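Local structure of aspartokinase (Clostridium acetobutylicum, 3TVI) at residues 68-79 with 96-104. The protein binds lysine in its regulatory region and probably catalyses the ATP-dependent phosphorylation of the beta-carboxyl group of L-aspartate, the first step towards threonine, methionine and lysine. Residues are numbered along the deposited sequence; the frame is centred on the assembly and turned at random.
Sequences FDDVFKLISQRY and LEKVKKNIE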
ATOM      1  N   PHE B  68     -11.496 -49.477 -18.096  1.00 70.95           N
ATOM      2  CA  PHE B  68     -10.240 -48.882 -17.638  1.00 71.64           C
ATOM      3  C   PHE B  68      -9.360 -49.964 -17.029  1.00 72.97           C
ATOM      4  O   PHE B  68      -8.636 -49.728 -16.065  1.00 73.37           O
ATOM      5  CB  PHE B  68     -10.507 -47.757 -16.635  1.00 69.66           C
ATOM      6  CG  PHE B  68     -11.519 -48.112 -15.594  1.00 68.56           C
ATOM      7  CD1 PHE B  68     -11.135 -48.680 -14.395  1.00 67.90           C
ATOM      8  CD2 PHE B  68     -12.863 -47.896 -15.825  1.00 69.22           C
ATOM      9  CE1 PHE B  68     -12.078 -49.017 -13.437  1.00 67.42           C
ATOM     10  CE2 PHE B  68     -13.811 -48.228 -14.878  1.00 68.50           C
ATOM     11  CZ  PHE B  68     -13.421 -48.790 -13.680  1.00 67.51           C
ATOM     12  N   ASP B  69      -9.404 -51.153 -17.621  1.00 75.49           N
ATOM     13  CA  ASP B  69      -8.756 -52.319 -17.029  1.00 75.59           C
ATOM     14  C   ASP B  69      -7.243 -52.149 -16.966  1.00 75.34           C
ATOM     15  O   ASP B  69      -6.634 -52.464 -15.947  1.00 75.24           O
ATOM     16  CB  ASP B  69      -9.157 -53.590 -17.783  1.00 77.37           C
ATOM     17  CG  ASP B  69     -10.650 -53.858 -17.701  1.00 78.31           C
ATOM     18  OD1 ASP B  69     -11.090 -54.989 -17.991  1.00 80.34           O
ATOM     19  OD2 ASP B  69     -11.393 -52.922 -17.333  1.00 80.10           O
ATOM     20  N   ASP B  70      -6.651 -51.620 -18.035  1.00 76.64           N
ATOM     21  CA  ASP B  70      -5.215 -51.327 -18.063  1.00 76.38           C
ATOM     22  C   ASP B  70      -4.801 -50.386 -16.926  1.00 72.21           C
ATOM     23  O   ASP B  70      -3.748 -50.579 -16.326  1.00 70.53           O
ATOM     24  CB  ASP B  70      -4.800 -50.732 -19.420  1.00 80.91           C
ATOM     25  CG  ASP B  70      -5.288 -49.292 -19.615  1.00 83.87           C
ATOM     26  OD1 ASP B  70      -6.522 -49.074 -19.644  1.00 87.11           O
ATOM     27  OD2 ASP B  70      -4.438 -48.376 -19.740  1.00 85.33           O
ATOM     28  N   VAL B  71      -5.638 -49.387 -16.631  1.00 69.09           N
ATOM     29  CA  VAL B  71      -5.355 -48.399 -15.582  1.00 66.60           C
ATOM     30  C   VAL B  71      -5.478 -49.020 -14.197  1.00 65.38           C
ATOM     31  O   VAL B  71      -4.574 -48.922 -13.373  1.00 64.89           O
ATOM     32  CB  VAL B  71      -6.321 -47.192 -15.655  1.00 65.57           C
ATOM     33  CG1 VAL B  71      -6.107 -46.250 -14.483  1.00 63.51           C
ATOM     34  CG2 VAL B  71      -6.153 -46.442 -16.965  1.00 66.86           C
ATOM     35  N   PHE B  72      -6.602 -49.676 -13.950  1.00 65.12           N
ATOM     36  CA  PHE B  72      -6.867 -50.256 -12.643  1.00 64.34           C
ATOM     37  C   PHE B  72      -5.891 -51.374 -12.268  1.00 64.94           C
ATOM     38  O   PHE B  72      -5.764 -51.700 -11.082  1.00 64.90           O
ATOM     39  CB  PHE B  72      -8.300 -50.776 -12.572  1.00 64.67           C
ATOM     40  CG  PHE B  72      -8.856 -50.809 -11.182  1.00 64.10           C
ATOM     41  CD1 PHE B  72      -9.283 -49.637 -10.567  1.00 63.92           C
ATOM     42  CD2 PHE B  72      -8.950 -51.998 -10.486  1.00 64.38           C
ATOM     43  CE1 PHE B  72      -9.797 -49.655  -9.285  1.00 63.06           C
ATOM     44  CE2 PHE B  72      -9.462 -52.024  -9.202  1.00 64.07           C
ATOM     45  CZ  PHE B  72      -9.887 -50.851  -8.601  1.00 63.23           C
ATOM     46  N   LYS B  73      -5.219 -51.970 -13.260  1.00 65.21           N
ATOM     47  CA  LYS B  73      -4.131 -52.908 -12.977  1.00 65.13           C
ATOM     48  C   LYS B  73      -3.155 -52.229 -12.033  1.00 64.41           C
ATOM     49  O   LYS B  73      -2.894 -52.709 -10.931  1.00 63.70           O
ATOM     50  CB  LYS B  73      -3.396 -53.313 -14.254  1.00 66.70           C
ATOM     51  CG  LYS B  73      -4.135 -54.329 -15.101  1.00 69.12           C
ATOM     52  CD  LYS B  73      -3.577 -55.741 -14.955  1.00 70.50           C
ATOM     53  CE  LYS B  73      -2.312 -55.949 -15.782  1.00 72.44           C
ATOM     54  NZ  LYS B  73      -1.997 -57.391 -15.995  1.00 72.91           N
ATOM     55  N   LEU B  74      -2.657 -51.077 -12.468  1.00 64.14           N
ATOM     56  CA  LEU B  74      -1.614 -50.368 -11.751  1.00 63.05           C
ATOM     57  C   LEU B  74      -2.051 -50.011 -10.339  1.00 61.61           C
ATOM     58  O   LEU B  74      -1.240 -50.048  -9.411  1.00 61.60           O
ATOM     59  CB  LEU B  74      -1.205 -49.111 -12.512  1.00 63.17           C
ATOM     60  CG  LEU B  74      -0.556 -49.374 -13.869  1.00 64.64           C
ATOM     61  CD1 LEU B  74      -0.300 -48.073 -14.619  1.00 65.06           C
ATOM     62  CD2 LEU B  74       0.732 -50.156 -13.677  1.00 65.70           C
ATOM     63  N   ILE B  75      -3.328 -49.685 -10.167  1.00 60.06           N
ATOM     64  CA  ILE B  75      -3.824 -49.349  -8.843  1.00 58.87           C
ATOM     65  C   ILE B  75      -3.772 -50.586  -7.967  1.00 59.77           C
ATOM     66  O   ILE B  75      -3.153 -50.582  -6.906  1.00 59.45           O
ATOM     67  CB  ILE B  75      -5.252 -48.796  -8.874  1.00 57.53           C
ATOM     68  CG1 ILE B  75      -5.258 -47.417  -9.533  1.00 57.61           C
ATOM     69  CG2 ILE B  75      -5.791 -48.696  -7.462  1.00 56.27           C
ATOM     70  CD1 ILE B  75      -6.637 -46.844  -9.774  1.00 57.51           C
ATOM     71  N   SER B  76      -4.403 -51.657  -8.422  1.00 61.53           N
ATOM     72  CA  SER B  76      -4.430 -52.880  -7.632  1.00 62.39           C
ATOM     73  C   SER B  76      -2.999 -53.365  -7.467  1.00 62.58           C
ATOM     74  O   SER B  76      -2.605 -53.800  -6.389  1.00 63.83           O
ATOM     75  CB  SER B  76      -5.292 -53.950  -8.291  1.00 63.30           C
ATOM     76  OG  SER B  76      -4.609 -54.513  -9.396  1.00 66.72           O
ATOM     77  N   GLN B  77      -2.219 -53.258  -8.537  1.00 62.43           N
ATOM     78  CA  GLN B  77      -0.811 -53.605  -8.484  1.00 63.46           C
ATOM     79  C   GLN B  77      -0.115 -52.839  -7.368  1.00 63.06           C
ATOM     80  O   GLN B  77       0.627 -53.423  -6.580  1.00 63.91           O
ATOM     81  CB  GLN B  77      -0.149 -53.306  -9.817  1.00 65.20           C
ATOM     82  CG  GLN B  77       1.335 -53.600  -9.858  1.00 66.86           C
ATOM     83  CD  GLN B  77       1.861 -53.681 -11.278  1.00 69.82           C
ATOM     84  OE1 GLN B  77       1.124 -54.028 -12.215  1.00 69.08           O
ATOM     85  NE2 GLN B  77       3.146 -53.365 -11.448  1.00 71.34           N
ATOM     86  N   ARG B  78      -0.374 -51.535  -7.299  1.00 61.50           N
ATOM     87  CA  ARG B  78       0.204 -50.687  -6.262  1.00 60.21           C
ATOM     88  C   ARG B  78      -0.192 -51.161  -4.878  1.00 59.63           C
ATOM     89  O   ARG B  78       0.655 -51.283  -3.990  1.00 60.13           O
ATOM     90  CB  ARG B  78      -0.264 -49.244  -6.435  1.00 59.56           C
ATOM     91  CG  ARG B  78       0.480 -48.226  -5.586  1.00 58.31           C
ATOM     92  CD  ARG B  78       1.793 -47.838  -6.231  1.00 59.27           C
ATOM     93  NE  ARG B  78       2.227 -46.539  -5.750  1.00 58.96           N
ATOM     94  CZ  ARG B  78       2.856 -46.326  -4.604  1.00 58.71           C
ATOM     95  NH1 ARG B  78       3.158 -47.329  -3.791  1.00 59.13           N
ATOM     96  NH2 ARG B  78       3.197 -45.093  -4.275  1.00 59.13           N
ATOM     97  N   TYR B  79      -1.482 -51.416  -4.700  1.00 59.25           N
ATOM     98  CA  TYR B  79      -2.011 -51.779  -3.395  1.00 60.15           C
ATOM     99  C   TYR B  79      -1.773 -53.245  -3.008  1.00 61.99           C
ATOM    100  O   TYR B  79      -1.703 -53.557  -1.820  1.00 62.88           O
ATOM    101  CB  TYR B  79      -3.503 -51.458  -3.308  1.00 59.56           C
ATOM    102  CG  TYR B  79      -3.806 -50.020  -2.960  1.00 59.14           C
ATOM    103  CD1 TYR B  79      -4.076 -49.079  -3.950  1.00 59.53           C
ATOM    104  CD2 TYR B  79      -3.835 -49.598  -1.638  1.00 58.96           C
ATOM    105  CE1 TYR B  79      -4.357 -47.759  -3.629  1.00 58.52           C
ATOM    106  CE2 TYR B  79      -4.119 -48.277  -1.310  1.00 57.92           C
ATOM    107  CZ  TYR B  79      -4.378 -47.365  -2.309  1.00 57.38           C
ATOM    108  OH  TYR B  79      -4.658 -46.063  -1.991  1.00 57.15           O
ATOM    109  N   LEU B  96     -10.514 -53.580  -3.631  1.00 58.12           N
ATOM    110  CA  LEU B  96     -10.222 -53.116  -4.986  1.00 57.95           C
ATOM    111  C   LEU B  96     -11.335 -53.513  -5.960  1.00 59.53           C
ATOM    112  O   LEU B  96     -11.973 -52.654  -6.573  1.00 60.65           O
ATOM    113  CB  LEU B  96      -8.889 -53.678  -5.460  1.00 57.36           C
ATOM    114  CG  LEU B  96      -7.679 -53.111  -4.720  1.00 56.80           C
ATOM    115  CD1 LEU B  96      -6.550 -54.126  -4.689  1.00 56.78           C
ATOM    116  CD2 LEU B  96      -7.224 -51.799  -5.351  1.00 56.65           C
ATOM    117  N   GLU B  97     -11.586 -54.814  -6.075  1.00 61.28           N
ATOM    118  CA  GLU B  97     -12.599 -55.346  -6.997  1.00 62.29           C
ATOM    119  C   GLU B  97     -13.942 -54.626  -6.865  1.00 62.85           C
ATOM    120  O   GLU B  97     -14.600 -54.358  -7.865  1.00 64.84           O
ATOM    121  CB  GLU B  97     -12.785 -56.856  -6.791  1.00 61.85           C
ATOM    122  N   LYS B  98     -14.336 -54.302  -5.635  1.00 63.44           N
ATOM    123  CA  LYS B  98     -15.600 -53.595  -5.380  1.00 64.52           C
ATOM    124  C   LYS B  98     -15.538 -52.143  -5.853  1.00 63.54           C
ATOM    125  O   LYS B  98     -16.493 -51.627  -6.439  1.00 63.24           O
ATOM    126  CB  LYS B  98     -15.947 -53.659  -3.889  1.00 65.33           C
ATOM    127  CG  LYS B  98     -17.204 -52.903  -3.492  1.00 66.92           C
ATOM    128  CD  LYS B  98     -18.028 -53.665  -2.461  1.00 68.47           C
ATOM    129  CE  LYS B  98     -17.268 -53.927  -1.173  1.00 68.71           C
ATOM    130  NZ  LYS B  98     -18.129 -54.615  -0.175  1.00 69.73           N
ATOM    131  N   VAL B  99     -14.407 -51.498  -5.599  1.00 62.33           N
ATOM    132  CA  VAL B  99     -14.181 -50.146  -6.078  1.00 62.38           C
ATOM    133  C   VAL B  99     -14.239 -50.103  -7.598  1.00 64.78           C
ATOM    134  O   VAL B  99     -14.927 -49.246  -8.167  1.00 67.00           O
ATOM    135  CB  VAL B  99     -12.834 -49.577  -5.595  1.00 60.26           C
ATOM    136  CG1 VAL B  99     -12.336 -48.498  -6.547  1.00 59.87           C
ATOM    137  CG2 VAL B  99     -12.980 -49.041  -4.180  1.00 58.91           C
ATOM    138  N   LYS B 100     -13.534 -51.019  -8.261  1.00 64.41           N
ATOM    139  CA  LYS B 100     -13.531 -51.009  -9.715  1.00 66.03           C
ATOM    140  C   LYS B 100     -14.968 -51.011 -10.204  1.00 67.74           C
ATOM    141  O   LYS B 100     -15.377 -50.146 -10.976  1.00 68.44           O
ATOM    142  CB  LYS B 100     -12.775 -52.200 -10.296  1.00 66.66           C
ATOM    143  CG  LYS B 100     -12.962 -52.340 -11.800  1.00 68.54           C
ATOM    144  CD  LYS B 100     -11.881 -53.175 -12.463  1.00 69.50           C
ATOM    145  CE  LYS B 100     -12.207 -53.392 -13.934  1.00 71.34           C
ATOM    146  NZ  LYS B 100     -11.335 -54.421 -14.566  1.00 72.84           N
ATOM    147  N   LYS B 101     -15.742 -51.967  -9.712  1.00 70.17           N
ATOM    148  CA  LYS B 101     -17.120 -52.131 -10.155  1.00 72.80           C
ATOM    149  C   LYS B 101     -17.921 -50.850  -9.951  1.00 72.13           C
ATOM    150  O   LYS B 101     -18.454 -50.297 -10.918  1.00 72.28           O
ATOM    151  CB  LYS B 101     -17.774 -53.325  -9.455  1.00 75.11           C
ATOM    152  CG  LYS B 101     -17.597 -54.636 -10.214  1.00 78.33           C
ATOM    153  CD  LYS B 101     -16.132 -54.945 -10.551  1.00 80.02           C
ATOM    154  CE  LYS B 101     -15.970 -55.722 -11.854  1.00 81.71           C
ATOM    155  NZ  LYS B 101     -14.590 -55.638 -12.420  1.00 82.31           N
ATOM    156  N   ASN B 102     -17.970 -50.366  -8.710  1.00 69.60           N
ATOM    157  CA  ASN B 102     -18.660 -49.111  -8.396  1.00 69.80           C
ATOM    158  C   ASN B 102     -18.396 -48.013  -9.421  1.00 70.39           C
ATOM    159  O   ASN B 102     -19.320 -47.320  -9.853  1.00 70.22           O
ATOM    160  CB  ASN B 102     -18.240 -48.587  -7.021  1.00 68.69           C
ATOM    161  CG  ASN B 102     -18.798 -49.407  -5.882  1.00 68.04           C
ATOM    162  OD1 ASN B 102     -18.045 -49.902  -5.047  1.00 67.39           O
ATOM    163  ND2 ASN B 102     -20.118 -49.553  -5.837  1.00 68.48           N
ATOM    164  N   ILE B 103     -17.127 -47.858  -9.795  1.00 70.74           N
ATOM    165  CA  ILE B 103     -16.717 -46.820 -10.740  1.00 71.73           C
ATOM    166  C   ILE B 103     -17.317 -47.074 -12.119  1.00 73.26           C
ATOM    167  O   ILE B 103     -17.956 -46.188 -12.690  1.00 73.87           O
ATOM    168  CB  ILE B 103     -15.177 -46.713 -10.843  1.00 70.67           C
ATOM    169  CG1 ILE B 103     -14.600 -46.141  -9.554  1.00 69.61           C
ATOM    170  CG2 ILE B 103     -14.753 -45.818 -11.997  1.00 70.10           C
ATOM    171  CD1 ILE B 103     -13.138 -45.780  -9.668  1.00 69.58           C
ATOM    172  N   GLU B 104     -17.129 -48.282 -12.644  1.00 74.24           N
ATOM    173  CA  GLU B 104     -17.671 -48.610 -13.965  1.00 77.60           C
ATOM    174  C   GLU B 104     -19.199 -48.809 -13.977  1.00 78.12           C
ATOM    175  O   GLU B 104     -19.791 -48.973 -15.048  1.00 78.61           O
ATOM    176  CB  GLU B 104     -16.942 -49.804 -14.593  1.00 79.02           C
ATOM    177  CG  GLU B 104     -17.096 -51.134 -13.886  1.00 80.85           C
ATOM    178  CD  GLU B 104     -16.142 -52.187 -14.434  1.00 83.90           C
ATOM    179  OE1 GLU B 104     -15.315 -51.853 -15.321  1.00 84.37           O
ATOM    180  OE2 GLU B 104     -16.216 -53.351 -13.976  1.00 84.30           O
TER
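Leu96, Phe72 and Lys100 carry the contact between two consecutive, nearly antiparallel helices of the amino acid kinase domain, a helical hairpin in which the axes of residues 69-79 and 96-104 run at 153° and come within 11.0 Å. It illustrates how a partly exposed lysine can serve apolar packing with its stem and charge pairing with its tip. Leu96 is a knob in a hole formed by Phe72, Ile75, Ser76 and Tyr79: its CD1 lies 3.8 Å from Ser76 CB, while CD2 turns to Ile75 CG2 at 4.0 Å. Small Ser76 sits where the backbones come nearest, and its OG is occupied within its own helix by a hydrogen bond to Lys73 O. One turn back, toward the start of helix 69-79, the Phe72 ring reaches the other helix. Lys100 CB makes a CH-pi contact with one face, 3.7 Å from the centroid, and Val99 CG1 meets the ring edge. Phe68, at the N-cap position, extends the apolar row: its CZ touches Ile103 CG2 at 3.7 Å, and Lys100 O lies at its edge in the ring plane. Beyond, His61 and Val62 of helix 51-63 also touch Phe68, and Tyr79 packs on helix 109-127, its OH hydrogen-bonded to Gly116 O; the Tyr79 side chain lies about 7 Å from those of Thr52 and Glu117, predicted to bind substrate. A chi1 of 170° swings Lys100 CG opposite the backbone N, and the stem runs out straight alongside both rings, CG beside Phe68 and CD beside Phe72, until NZ forms a salt bridge with Asp69 OD2 at 3.1 Å.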